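Local coordinates for F5/8 type C domain protein (Clostridium perfringens, PDB 7JRM), which probably hydrolyses mucin-type O-glycopeptides as a bacterial zinc metalloprotease, the modules here including a carbohydrate-binding module likely to recognise mucin glycans, at residues Lys167-Gly172 with Lys201-Val206; Lys92-Gly97 with Ser134-Asn139; Ile145-Val150 with Arg189-Val194; Ile128-Tyr133 with Ala216-Ala221; Ser162-Lys167 with Asn212-Asp217. All blocks are in the same frame, centred on the assembly; numbering follows the deposited sequence.

Contact 1: Lys167-Gly172 with Lys201-Val206; sequences KVYVDG and KLVVDV. With CA (calcium ion), chain B.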
# COMPACT_ATOMS: atom_id res chain seq x y z
N LYS A 167 40.22 13.92 8.58
CA LYS A 167 40.57 13.51 7.23
C LYS A 167 40.13 12.07 7.02
O LYS A 167 40.18 11.25 7.93
CB LYS A 167 42.08 13.65 6.98
CG LYS A 167 42.64 15.04 7.24
CD LYS A 167 44.13 15.09 6.99
CE LYS A 167 44.79 16.20 7.80
NZ LYS A 167 46.27 16.17 7.68
N VAL A 168 39.70 11.78 5.79
CA VAL A 168 39.24 10.45 5.42
C VAL A 168 40.04 9.98 4.22
O VAL A 168 40.03 10.62 3.16
CB VAL A 168 37.73 10.43 5.11
CG1 VAL A 168 37.33 9.10 4.50
CG2 VAL A 168 36.93 10.71 6.36
N TYR A 169 40.75 8.87 4.38
CA TYR A 169 41.54 8.27 3.32
C TYR A 169 40.86 7.00 2.84
O TYR A 169 40.38 6.20 3.64
CB TYR A 169 42.96 7.95 3.80
CG TYR A 169 43.79 9.18 4.12
CD1 TYR A 169 44.70 9.68 3.20
CD2 TYR A 169 43.65 9.84 5.34
CE1 TYR A 169 45.46 10.80 3.49
CE2 TYR A 169 44.40 10.96 5.63
CZ TYR A 169 45.31 11.44 4.71
OH TYR A 169 46.06 12.55 5.00
N VAL A 170 40.82 6.82 1.52
CA VAL A 170 40.24 5.64 0.90
C VAL A 170 41.35 4.94 0.12
O VAL A 170 41.83 5.46 -0.89
CB VAL A 170 39.06 5.99 -0.02
CG1 VAL A 170 38.56 4.75 -0.74
CG2 VAL A 170 37.94 6.63 0.78
N ASP A 171 41.75 3.76 0.60
CA ASP A 171 42.87 3.02 0.02
C ASP A 171 44.13 3.87 -0.03
O ASP A 171 44.88 3.87 -1.01
CB ASP A 171 42.51 2.47 -1.37
CG ASP A 171 41.52 1.32 -1.31
OD1 ASP A 171 41.52 0.59 -0.29
OD2 ASP A 171 40.75 1.15 -2.27
N GLY A 172 44.37 4.63 1.04
CA GLY A 172 45.53 5.48 1.14
C GLY A 172 45.42 6.83 0.47
O GLY A 172 46.35 7.64 0.59
N LYS A 201 40.55 4.95 6.11
CA LYS A 201 41.38 5.40 7.22
C LYS A 201 40.84 6.72 7.74
O LYS A 201 40.81 7.71 7.00
CB LYS A 201 42.84 5.53 6.80
CG LYS A 201 43.79 5.87 7.94
CD LYS A 201 45.24 5.62 7.53
CE LYS A 201 45.58 6.34 6.24
NZ LYS A 201 47.02 6.21 5.89
N LEU A 202 40.41 6.73 9.00
CA LEU A 202 39.87 7.92 9.64
C LEU A 202 40.97 8.59 10.45
O LEU A 202 41.50 8.00 11.40
CB LEU A 202 38.68 7.55 10.53
CG LEU A 202 37.59 6.71 9.88
CD1 LEU A 202 36.45 6.46 10.85
CD2 LEU A 202 37.08 7.37 8.61
N VAL A 203 41.32 9.82 10.08
CA VAL A 203 42.48 10.52 10.63
C VAL A 203 42.01 11.78 11.34
O VAL A 203 41.23 12.56 10.78
CB VAL A 203 43.50 10.86 9.53
CG1 VAL A 203 44.61 11.74 10.09
CG2 VAL A 203 44.08 9.59 8.94
N VAL A 204 42.48 11.97 12.57
CA VAL A 204 42.23 13.17 13.35
C VAL A 204 43.59 13.82 13.60
O VAL A 204 44.37 13.35 14.43
CB VAL A 204 41.51 12.87 14.67
CG1 VAL A 204 41.27 14.15 15.45
CG2 VAL A 204 40.21 12.13 14.41
N ASP A 205 43.88 14.89 12.87
CA ASP A 205 45.15 15.59 13.03
C ASP A 205 45.08 16.59 14.18
O ASP A 205 44.01 16.90 14.71
CB ASP A 205 45.56 16.27 11.73
CG ASP A 205 47.06 16.22 11.49
OD1 ASP A 205 47.81 16.18 12.49
OD2 ASP A 205 47.48 16.22 10.32
N VAL A 206 46.24 17.13 14.55
CA VAL A 206 46.36 17.90 15.78
C VAL A 206 46.10 19.39 15.60
O VAL A 206 45.89 20.09 16.61
CB VAL A 206 47.74 17.69 16.42
CG1 VAL A 206 47.97 16.22 16.72
CG2 VAL A 206 48.83 18.22 15.49
CA CA B . 45.01 20.65 18.72
O HOH W 1 47.81 7.03 3.64
O HOH W 2 45.03 21.45 20.99
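Tyr-169 lies against Lys-201 and Val-203 in an antiparallel pairing of two central strands of the beta-sandwich that forms this NPCBM-type carbohydrate-binding module. Four backbone hydrogen bonds join Lys-167 with Val-203 and Tyr-169 with Lys-201, and the short strand axes meet at 153°, the twist expected of such a sheet. On the buried side the touch between strands is modest, Val-168 CG2 and Leu-202 CD2 lying side by side 4.0 Å apart; the packing is tight because both, with Val-204, press on the indole of Trp-218 from the opposing sheet.

On the other face Lys-167, Tyr-169 and Lys-201 are partly exposed, with Val-203 buried among them. The phenol ring slants across the strands toward Val-203, whose CG2 touches Tyr-169 CE2 at 3.6 Å, while Lys-201 O sits at the ring edge, in its plane. Lys-201 reaches over the same ring because its chain bends at CD (chi3 54°). Its ammonium stands 5.0 Å from the ring centroid, at most a weak cation-pi attraction, and is also bonded to a water. Toward the calcium end a charge pair replaces apolar contact. The extended chain of Lys-167 reaches Asp-205, whose OD1 accepts the N-H of Val-206, a calcium ligand through its carbonyl. The salt bridge itself, Lys-167 NZ to Asp-205 OD2 at 2.9 Å, uses the anti lone pair of that oxygen.

Contact 2: Lys92-Gly97 with Ser134-Asn139; sequences KSATIG and SEIVYN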
# COMPACT_ATOMS: atom_id res chain seq x y z
N LYS A 92 40.55 -2.61 11.77
CA LYS A 92 41.77 -3.36 11.52
C LYS A 92 42.92 -2.87 12.39
O LYS A 92 43.78 -3.66 12.80
CB LYS A 92 42.15 -3.27 10.04
CG LYS A 92 41.05 -3.69 9.09
CD LYS A 92 41.50 -3.56 7.64
CE LYS A 92 42.05 -4.87 7.11
NZ LYS A 92 43.15 -4.67 6.14
N SER A 93 42.94 -1.58 12.70
CA SER A 93 43.98 -0.98 13.53
C SER A 93 43.48 0.36 14.03
O SER A 93 42.62 0.99 13.40
CB SER A 93 45.29 -0.82 12.76
OG SER A 93 45.14 0.10 11.70
N ALA A 94 44.01 0.80 15.16
CA ALA A 94 43.60 2.06 15.76
C ALA A 94 44.75 2.64 16.56
O ALA A 94 45.30 1.97 17.44
CB ALA A 94 42.37 1.87 16.66
N THR A 95 45.11 3.89 16.25
CA THR A 95 46.06 4.65 17.04
C THR A 95 45.35 5.85 17.64
O THR A 95 44.34 6.32 17.12
CB THR A 95 47.25 5.12 16.19
OG1 THR A 95 46.81 6.11 15.25
CG2 THR A 95 47.86 3.95 15.43
N ILE A 96 45.88 6.34 18.76
CA ILE A 96 45.26 7.44 19.49
C ILE A 96 46.34 8.15 20.29
O ILE A 96 47.21 7.52 20.89
CB ILE A 96 44.11 6.93 20.39
CG1 ILE A 96 43.49 8.07 21.18
CG2 ILE A 96 44.60 5.82 21.32
CD1 ILE A 96 42.11 7.75 21.72
N GLY A 97 46.29 9.49 20.27
CA GLY A 97 47.33 10.27 20.93
C GLY A 97 47.27 10.22 22.44
O GLY A 97 48.30 10.32 23.11
N SER A 134 45.25 10.48 15.72
CA SER A 134 44.56 9.21 15.65
C SER A 134 44.46 8.74 14.21
O SER A 134 44.19 9.53 13.30
CB SER A 134 43.16 9.29 16.26
OG SER A 134 42.49 8.05 16.17
N GLU A 135 44.67 7.43 14.01
CA GLU A 135 44.49 6.78 12.71
C GLU A 135 43.74 5.48 12.95
O GLU A 135 44.28 4.57 13.59
CB GLU A 135 45.83 6.52 12.03
CG GLU A 135 46.45 7.74 11.37
CD GLU A 135 47.64 7.39 10.50
OE1 GLU A 135 47.93 6.19 10.35
OE2 GLU A 135 48.30 8.32 9.98
N ILE A 136 42.52 5.39 12.45
CA ILE A 136 41.68 4.21 12.62
C ILE A 136 41.32 3.68 11.24
O ILE A 136 40.78 4.42 10.40
CB ILE A 136 40.41 4.52 13.43
CG1 ILE A 136 40.78 5.23 14.74
CG2 ILE A 136 39.64 3.24 13.73
CD1 ILE A 136 39.58 5.58 15.60
N VAL A 137 41.63 2.41 10.99
CA VAL A 137 41.45 1.78 9.69
C VAL A 137 40.35 0.73 9.81
O VAL A 137 40.34 -0.07 10.75
CB VAL A 137 42.76 1.16 9.19
CG1 VAL A 137 42.54 0.45 7.86
CG2 VAL A 137 43.84 2.22 9.05
N TYR A 138 39.43 0.73 8.84
CA TYR A 138 38.35 -0.24 8.78
C TYR A 138 38.37 -0.96 7.44
O TYR A 138 38.81 -0.41 6.42
CB TYR A 138 36.98 0.43 8.96
CG TYR A 138 36.63 0.75 10.40
CD1 TYR A 138 36.94 1.98 10.95
CD2 TYR A 138 35.97 -0.18 11.19
CE1 TYR A 138 36.61 2.28 12.26
CE2 TYR A 138 35.63 0.11 12.50
CZ TYR A 138 35.96 1.34 13.03
OH TYR A 138 35.63 1.63 14.33
N ASN A 139 37.89 -2.20 7.44
CA ASN A 139 37.64 -2.91 6.20
C ASN A 139 36.42 -2.30 5.52
O ASN A 139 35.33 -2.27 6.10
CB ASN A 139 37.42 -4.40 6.47
CG ASN A 139 37.26 -5.23 5.20
OD1 ASN A 139 36.44 -4.92 4.34
ND2 ASN A 139 38.05 -6.29 5.08
O HOH W 3 45.54 2.56 12.51
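Residues 93-95 run antiparallel to 134-139, at 170° between the short axes, and the pairing starts with a classic beta bulge in which Lys-92 and Ser-93 both face Val-137. The bulge divides the two bonds of Val-137 between two residues, its carbonyl accepting Lys-92 N while its own N-H meets Ser-93 O at 3.0 Å in a nearly straight bond (171°). Farther along, Thr-95 N reaches Glu-135 O from above the carbonyl plane.

The hydroxyls do much of the work. Thr-95 OG1 stands between its backbone N and carbonyl carbon (chi1 69°), which turns it across the gap to accept the N-H of Glu-135 at 2.8 Å, though the bond is bent to 130°. From the partner strand Ser-134 OG donates to Thr-95 O at 2.7 Å, approaching nearly head-on to the carbonyl oxygen, and is also hydrogen-bonded to Thr-130 OG1. Ser-93 OG lies 3.6 Å from Val-137 CB, and a water links this hydroxyl to Glu-135 O.

Apolar contact is thin: Ala-94 CB meets Ile-136 CG1 at 4.2 Å on the face that turns toward strand 127-131. Lys-92 runs its CG and CD past the backbone at Asn-139 and carries its ammonium to a salt bridge with Glu-199. Strand 93-95 is an outermost strand of its five-stranded sheet, and serine and threonine hydroxyls add to the backbone bonds there, consistent with an edge held largely by polar bonds.

Contact 3: Ile145-Val150 with Arg189-Val194; sequences IFDTWV and RLVVDV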
# COMPACT_ATOMS: atom_id res chain seq x y z
N ILE A 145 29.11 3.98 0.53
CA ILE A 145 29.17 5.35 1.03
C ILE A 145 29.57 5.32 2.50
O ILE A 145 29.09 4.48 3.27
CB ILE A 145 27.81 6.06 0.85
CG1 ILE A 145 27.57 6.41 -0.62
CG2 ILE A 145 27.72 7.31 1.72
CD1 ILE A 145 28.53 7.44 -1.16
N PHE A 146 30.46 6.23 2.88
CA PHE A 146 30.80 6.47 4.28
C PHE A 146 30.23 7.81 4.71
O PHE A 146 30.48 8.83 4.06
CB PHE A 146 32.32 6.44 4.50
CG PHE A 146 32.73 6.89 5.87
CD1 PHE A 146 32.42 6.13 6.98
CD2 PHE A 146 33.41 8.08 6.05
CE1 PHE A 146 32.79 6.54 8.25
CE2 PHE A 146 33.79 8.50 7.31
CZ PHE A 146 33.47 7.73 8.41
N ASP A 147 29.47 7.81 5.80
CA ASP A 147 28.79 8.99 6.29
C ASP A 147 29.07 9.15 7.78
O ASP A 147 29.03 8.17 8.53
CB ASP A 147 27.27 8.88 6.05
CG ASP A 147 26.54 10.18 6.27
OD1 ASP A 147 27.21 11.22 6.49
OD2 ASP A 147 25.30 10.18 6.23
N THR A 148 29.35 10.38 8.20
CA THR A 148 29.71 10.62 9.59
C THR A 148 29.55 12.10 9.93
O THR A 148 29.63 12.97 9.05
CB THR A 148 31.16 10.18 9.87
OG1 THR A 148 31.43 10.29 11.28
CG2 THR A 148 32.15 11.05 9.11
N TRP A 149 29.31 12.36 11.21
CA TRP A 149 29.46 13.69 11.80
C TRP A 149 30.79 13.75 12.53
O TRP A 149 31.25 12.76 13.10
CB TRP A 149 28.32 13.99 12.77
CG TRP A 149 26.97 14.19 12.13
CD1 TRP A 149 25.93 13.32 12.13
CD2 TRP A 149 26.52 15.35 11.42
NE1 TRP A 149 24.86 13.85 11.46
CE2 TRP A 149 25.19 15.10 11.01
CE3 TRP A 149 27.11 16.58 11.08
CZ2 TRP A 149 24.45 16.03 10.28
CZ3 TRP A 149 26.36 17.50 10.36
CH2 TRP A 149 25.05 17.22 9.97
N VAL A 150 31.41 14.93 12.50
CA VAL A 150 32.70 15.13 13.15
C VAL A 150 32.68 16.43 13.94
O VAL A 150 31.93 17.36 13.62
CB VAL A 150 33.87 15.13 12.14
CG1 VAL A 150 34.04 13.75 11.52
CG2 VAL A 150 33.66 16.18 11.07
N ARG A 189 29.57 17.45 8.51
CA ARG A 189 29.22 16.16 7.92
C ARG A 189 30.20 15.81 6.81
O ARG A 189 30.62 16.67 6.03
CB ARG A 189 27.80 16.19 7.36
CG ARG A 189 27.26 14.82 6.96
CD ARG A 189 25.79 14.90 6.58
NE ARG A 189 25.22 13.58 6.31
CZ ARG A 189 24.10 13.37 5.62
NH1 ARG A 189 23.42 14.40 5.13
NH2 ARG A 189 23.66 12.14 5.43
N LEU A 190 30.57 14.53 6.75
CA LEU A 190 31.46 14.02 5.71
C LEU A 190 30.81 12.81 5.06
O LEU A 190 30.52 11.81 5.74
CB LEU A 190 32.83 13.64 6.29
CG LEU A 190 33.65 14.76 6.94
CD1 LEU A 190 34.94 14.21 7.52
CD2 LEU A 190 33.93 15.87 5.94
N VAL A 191 30.56 12.90 3.76
CA VAL A 191 29.96 11.82 2.98
C VAL A 191 30.95 11.46 1.88
O VAL A 191 31.18 12.25 0.96
CB VAL A 191 28.60 12.22 2.39
CG1 VAL A 191 27.98 11.04 1.65
CG2 VAL A 191 27.67 12.72 3.49
N VAL A 192 31.54 10.27 1.98
CA VAL A 192 32.66 9.86 1.13
C VAL A 192 32.26 8.65 0.31
O VAL A 192 31.70 7.68 0.84
CB VAL A 192 33.92 9.56 1.97
CG1 VAL A 192 35.11 9.30 1.06
CG2 VAL A 192 34.21 10.72 2.92
N ASP A 193 32.56 8.70 -0.99
CA ASP A 193 32.41 7.54 -1.86
C ASP A 193 33.51 6.53 -1.56
O ASP A 193 34.70 6.87 -1.66
CB ASP A 193 32.45 7.98 -3.32
CG ASP A 193 32.02 6.89 -4.29
OD1 ASP A 193 31.97 5.71 -3.89
OD2 ASP A 193 31.73 7.22 -5.46
N VAL A 194 33.13 5.31 -1.19
CA VAL A 194 34.11 4.27 -0.87
C VAL A 194 33.84 3.05 -1.74
O VAL A 194 34.16 1.92 -1.35
CB VAL A 194 34.07 3.91 0.63
CG1 VAL A 194 34.47 5.10 1.48
CG2 VAL A 194 32.69 3.41 1.03
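Asp-147 and Arg-189 meet because both turn CG away from their backbone nitrogens (chi1 -168° and -170°), after which the arginine runs straight from CG to NE and brings its guanidinium beside the carboxylate. The grip is side-on, one nitrogen to each oxygen. NE reaches Asp-147 OD1 at 3.1 Å on its syn lone pair, and NH2 reaches OD2 at 2.7 Å, with that oxygen in the guanidinium plane. The two planes are nevertheless turned 33° apart.

Trp-149 takes the root of the arginine chain as Asp-147 takes its tip. Arg-189 CB rests over one face of the six-membered ring, 3.9 Å from the centroid in a CH-pi contact. Asp-147 OD2 has a second cation in Arg-224, which would be expected to keep the acid ionised. Farther along the same face Ile-145 CG2 packs on Val-191 CG1 at 3.7 Å.

The reverse face lacks the charge pair. Phe-146 presents a ring edge to Val-192 CG2, Phe-146 CB touches Val-194 CG1, and Thr-148 CG2 lies alongside Leu-190 CB. Between the faces the antiparallel strands keep an unbroken register. In the beta-sandwich of this NPCBM-type module, strand 145-152 is flanked on its other edge by strand 215-224, while the face bearing Phe-146 and Val-192 packs on strands 163-170, 173-182 and 199-205 of the opposing sheet.

Contact 4: Ile128-Tyr133 with Ala216-Ala221; sequences IGTHSY and ADWADA
Trp-218 and Thr-130 project from the same face of an antiparallel pair, and it is the rim of the indole that meets the threonine. The methyl carbon Thr-130 CG2 lies near the ring plane, 3.8 Å from Trp-218 NE1, with the two side chains slanting past each other. Thr-130 turns OG1 opposite its backbone N (chi1 -169°), a choice that places CG2 between N and carbonyl carbon, facing the ring, and sends the hydroxyl to its bond with Ser-134 OG.

Ile-128 stands next to the tryptophan at the root only: the CB atoms of Ile-128 and Trp-218 are 4.1 Å apart, after which the rest of the isoleucine diverges from the ring. Ile-128 O also lies at the indole edge, near the plane, while accepting Trp-218 N at 2.7 Å. On the reverse face Gly-129 has no side chain, and Asp-217 OD1 comes in over it to 3.7 Å from Gly-129 CA.

The backbone ladder is complete but uneven. Thr-130 N meets Ala-216 O at 2.9 Å, whereas the returning bond from Ala-216 N reaches Thr-130 O from well above the carbonyl plane. From Trp-218 to Ala-221 a type II turn carries the chain round a corner.

The indole lies in the sandwich interior, where Phe-166 meets it edge-to-face and Leu-202 and Val-204 pack on it from the opposing sheet. The other face is also buried, yet admits the Asp-217 carboxylate over Gly-129 and close to the acid of Asp-153, a pairing that may favour a proton on one of them.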
# COMPACT_ATOMS: atom_id res chain seq x y z
N ILE A 128 32.40 6.84 17.19
CA ILE A 128 33.74 6.49 17.63
C ILE A 128 34.35 7.71 18.31
O ILE A 128 34.49 8.77 17.69
CB ILE A 128 34.63 6.03 16.46
CG1 ILE A 128 34.01 4.82 15.76
CG2 ILE A 128 36.03 5.71 16.94
CD1 ILE A 128 33.97 3.58 16.62
N GLY A 129 34.73 7.55 19.58
CA GLY A 129 35.39 8.60 20.32
C GLY A 129 36.89 8.34 20.37
O GLY A 129 37.33 7.31 20.86
N THR A 130 37.66 9.30 19.85
CA THR A 130 39.10 9.14 19.75
C THR A 130 39.77 10.45 20.18
O THR A 130 39.13 11.34 20.74
CB THR A 130 39.50 8.72 18.33
OG1 THR A 130 40.88 8.33 18.31
CG2 THR A 130 39.28 9.86 17.34
N HIS A 131 41.07 10.55 19.90
CA HIS A 131 41.88 11.66 20.38
C HIS A 131 43.07 11.82 19.44
O HIS A 131 43.75 10.83 19.14
CB HIS A 131 42.35 11.41 21.81
CG HIS A 131 42.88 12.62 22.51
ND1 HIS A 131 43.99 13.31 22.06
CD2 HIS A 131 42.48 13.25 23.64
CE1 HIS A 131 44.23 14.32 22.87
NE2 HIS A 131 43.33 14.31 23.84
N SER A 132 43.30 13.04 18.97
CA SER A 132 44.44 13.29 18.10
C SER A 132 45.74 13.06 18.87
O SER A 132 45.82 13.29 20.08
CB SER A 132 44.39 14.72 17.56
OG SER A 132 45.10 15.61 18.40
N TYR A 133 46.76 12.58 18.17
CA TYR A 133 46.68 12.16 16.77
C TYR A 133 46.13 10.74 16.69
O TYR A 133 46.50 9.89 17.50
CB TYR A 133 48.06 12.25 16.10
CG TYR A 133 48.08 11.89 14.63
CD1 TYR A 133 48.40 10.60 14.22
CD2 TYR A 133 47.79 12.84 13.66
CE1 TYR A 133 48.43 10.27 12.88
CE2 TYR A 133 47.81 12.51 12.32
CZ TYR A 133 48.13 11.23 11.93
OH TYR A 133 48.16 10.90 10.59
N ALA A 216 37.98 14.14 20.00
CA ALA A 216 37.31 14.17 18.71
C ALA A 216 36.38 12.97 18.57
O ALA A 216 36.70 11.87 19.04
CB ALA A 216 38.32 14.18 17.56
N ASP A 217 35.24 13.19 17.92
CA ASP A 217 34.24 12.15 17.72
C ASP A 217 33.97 11.95 16.24
O ASP A 217 33.82 12.91 15.49
CB ASP A 217 32.92 12.49 18.42
CG ASP A 217 33.07 12.67 19.91
OD1 ASP A 217 33.92 11.98 20.51
OD2 ASP A 217 32.31 13.48 20.48
N TRP A 218 33.90 10.68 15.83
CA TRP A 218 33.29 10.29 14.56
C TRP A 218 31.86 9.89 14.88
O TRP A 218 31.53 8.72 15.06
CB TRP A 218 34.08 9.17 13.89
CG TRP A 218 35.51 9.49 13.63
CD1 TRP A 218 36.57 9.28 14.46
CD2 TRP A 218 36.05 10.09 12.44
NE1 TRP A 218 37.74 9.71 13.87
CE2 TRP A 218 37.44 10.21 12.62
CE3 TRP A 218 35.49 10.53 11.23
CZ2 TRP A 218 38.28 10.75 11.65
CZ3 TRP A 218 36.33 11.07 10.27
CH2 TRP A 218 37.71 11.18 10.49
N ALA A 219 30.99 10.90 14.97
CA ALA A 219 29.63 10.69 15.45
C ALA A 219 28.75 10.10 14.35
O ALA A 219 28.73 10.60 13.22
CB ALA A 219 29.04 12.01 15.94
N ASP A 220 28.02 9.03 14.70
CA ASP A 220 27.12 8.35 13.78
C ASP A 220 27.85 7.84 12.54
O ASP A 220 27.25 7.71 11.47
CB ASP A 220 25.94 9.25 13.38
CG ASP A 220 24.64 8.48 13.25
OD1 ASP A 220 24.16 7.94 14.27
OD2 ASP A 220 24.09 8.42 12.12
N ALA A 221 29.15 7.57 12.67
CA ALA A 221 29.94 7.08 11.55
C ALA A 221 29.43 5.72 11.10
O ALA A 221 29.36 4.78 11.90
CB ALA A 221 31.41 7.00 11.94

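Contact 5: Ser162-Lys167 with Asn212-Asp217; sequences SSVKFK and NWDHAD. With CA (calcium ion), chain B.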
# COMPACT_ATOMS: atom_id res chain seq x y z
N SER A 162 41.26 23.37 22.40
CA SER A 162 40.93 22.19 21.60
C SER A 162 40.82 22.55 20.12
O SER A 162 40.14 23.52 19.76
CB SER A 162 39.63 21.56 22.09
OG SER A 162 39.84 20.85 23.30
N SER A 163 41.48 21.77 19.27
CA SER A 163 41.49 22.00 17.83
C SER A 163 42.00 20.78 17.07
O SER A 163 43.09 20.28 17.37
CB SER A 163 42.35 23.22 17.48
OG SER A 163 43.68 23.06 17.94
N VAL A 164 41.24 20.30 16.09
CA VAL A 164 41.60 19.13 15.31
C VAL A 164 41.24 19.37 13.85
O VAL A 164 40.63 20.38 13.49
CB VAL A 164 40.92 17.84 15.81
CG1 VAL A 164 41.40 17.48 17.21
CG2 VAL A 164 39.41 17.99 15.78
N LYS A 165 41.63 18.42 13.00
CA LYS A 165 41.19 18.38 11.61
C LYS A 165 40.91 16.94 11.25
O LYS A 165 41.75 16.06 11.47
CB LYS A 165 42.25 18.97 10.66
CG LYS A 165 41.79 19.05 9.22
CD LYS A 165 42.95 19.32 8.27
CE LYS A 165 43.83 20.44 8.78
NZ LYS A 165 45.28 20.15 8.57
N PHE A 166 39.72 16.69 10.70
CA PHE A 166 39.32 15.34 10.32
C PHE A 166 39.66 15.09 8.86
O PHE A 166 39.42 15.94 8.00
CB PHE A 166 37.83 15.13 10.56
CG PHE A 166 37.42 15.24 12.00
CD1 PHE A 166 37.15 16.48 12.56
CD2 PHE A 166 37.31 14.11 12.79
CE1 PHE A 166 36.78 16.58 13.88
CE2 PHE A 166 36.94 14.21 14.12
CZ PHE A 166 36.67 15.45 14.66
N LYS A 167 40.22 13.92 8.58
CA LYS A 167 40.57 13.51 7.23
C LYS A 167 40.13 12.07 7.02
O LYS A 167 40.18 11.25 7.93
CB LYS A 167 42.08 13.65 6.98
CG LYS A 167 42.64 15.04 7.24
CD LYS A 167 44.13 15.09 6.99
CE LYS A 167 44.79 16.20 7.80
NZ LYS A 167 46.27 16.17 7.68
N ASN A 212 46.63 18.88 22.65
CA ASN A 212 46.11 19.19 23.97
C ASN A 212 44.59 19.29 23.96
O ASN A 212 44.02 20.12 23.25
CB ASN A 212 46.72 20.50 24.47
CG ASN A 212 46.64 20.64 25.98
OD1 ASN A 212 46.60 19.65 26.70
ND2 ASN A 212 46.60 21.88 26.46
N TRP A 213 43.95 18.42 24.75
CA TRP A 213 42.49 18.40 24.90
C TRP A 213 41.78 18.19 23.56
O TRP A 213 40.70 18.72 23.33
CB TRP A 213 41.99 19.68 25.58
CG TRP A 213 42.59 19.90 26.93
CD1 TRP A 213 43.38 20.94 27.32
CD2 TRP A 213 42.45 19.05 28.08
NE1 TRP A 213 43.74 20.80 28.63
CE2 TRP A 213 43.18 19.64 29.13
CE3 TRP A 213 41.78 17.85 28.33
CZ2 TRP A 213 43.26 19.08 30.40
CZ3 TRP A 213 41.86 17.29 29.59
CH2 TRP A 213 42.60 17.91 30.61
N ASP A 214 42.39 17.40 22.68
CA ASP A 214 41.84 17.15 21.35
C ASP A 214 40.92 15.93 21.36
O ASP A 214 41.17 14.90 20.73
CB ASP A 214 42.97 16.97 20.34
CG ASP A 214 43.51 18.29 19.83
OD1 ASP A 214 42.99 19.35 20.25
OD2 ASP A 214 44.45 18.27 19.01
N HIS A 215 39.82 16.06 22.10
CA HIS A 215 38.78 15.03 22.12
C HIS A 215 37.94 15.16 20.85
O HIS A 215 37.27 16.18 20.65
CB HIS A 215 37.91 15.16 23.36
CG HIS A 215 38.63 14.89 24.65
ND1 HIS A 215 37.98 14.54 25.81
CD2 HIS A 215 39.95 14.93 24.96
CE1 HIS A 215 38.86 14.36 26.77
NE2 HIS A 215 40.07 14.60 26.28
N ALA A 216 37.98 14.14 20.00
CA ALA A 216 37.31 14.17 18.71
C ALA A 216 36.38 12.97 18.57
O ALA A 216 36.70 11.87 19.04
CB ALA A 216 38.32 14.18 17.56
N ASP A 217 35.24 13.19 17.92
CA ASP A 217 34.24 12.15 17.72
C ASP A 217 33.97 11.95 16.24
O ASP A 217 33.82 12.91 15.49
CB ASP A 217 32.92 12.49 18.42
CG ASP A 217 33.07 12.67 19.91
OD1 ASP A 217 33.92 11.98 20.51
OD2 ASP A 217 32.31 13.48 20.48
CA CA B . 45.01 20.65 18.72
O HOH W 2 45.03 21.45 20.99
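Strands 163-167 and 215-217 run in roughly the same direction, 30° apart, but their axes stay 7.9 Å from each other, too far for a backbone ladder, as suits strands from the two facing sheets of the sandwich. They converge at Ser-162 and Asp-214, where Asp-214 forms the centre of an inverse gamma turn.

The carboxylate of Asp-214 joins the segments. OD1 accepts the N-H of Ser-163 at 3.0 Å in an almost straight bond (176°), met on the syn side but well out of the carboxylate plane. Both oxygens also bind the calcium ion, OD2 at 2.5 Å and OD1 more distantly at 2.8 Å. Ser-163 supplies two ligands of its own, Ser-163 O at 2.4 Å and, more distantly, Ser-163 OG at 2.9 Å from the calcium ion; OG is turned to the metal by standing between backbone N and carbonyl carbon (chi1 58°). Asp-208, Gly-210 and Val-206 add carbonyl oxygens, and a water, which donates to Asn-212 O, completes the shell.

Over one face of the carboxylate, Val-164 CG1 slides past the aspartate, 3.5 Å from Asp-214 CG, giving that face an apolar cover. Deeper in, Phe-166 CZ touches Ala-216 CB at 3.6 Å.

Asp-214 OD2 has another partner in Ser-132 OG, so the acid is fixed by metal, amide and hydroxyl together. Its negative charge is probably the chief balance to the ion among mainly neutral carbonyl ligands, tying the ends of two sheets through one calcium site.

How the contacts relate
All five contacts belong to one beta-sandwich. Contacts 1 and 2 are neighbours in the same sheet, joined where strand 199-205 bonds to 134-139, yet contact 2 lies at its polar, water-bridged rim while contact 1 is central, with one partly exposed face. Contacts 3 and 4 sit in the opposing sheet, linked through the pairing of 145-152 with 215-224; both are buried, but contact 3 carries a salt bridge where contact 4 has an indole core. Contact 5 differs in kind: it spans the sheets without a ladder, shares Lys-167 with contact 1 and Ala-216 and Asp-217 with contact 4, and meets contact 1 again at the calcium ion.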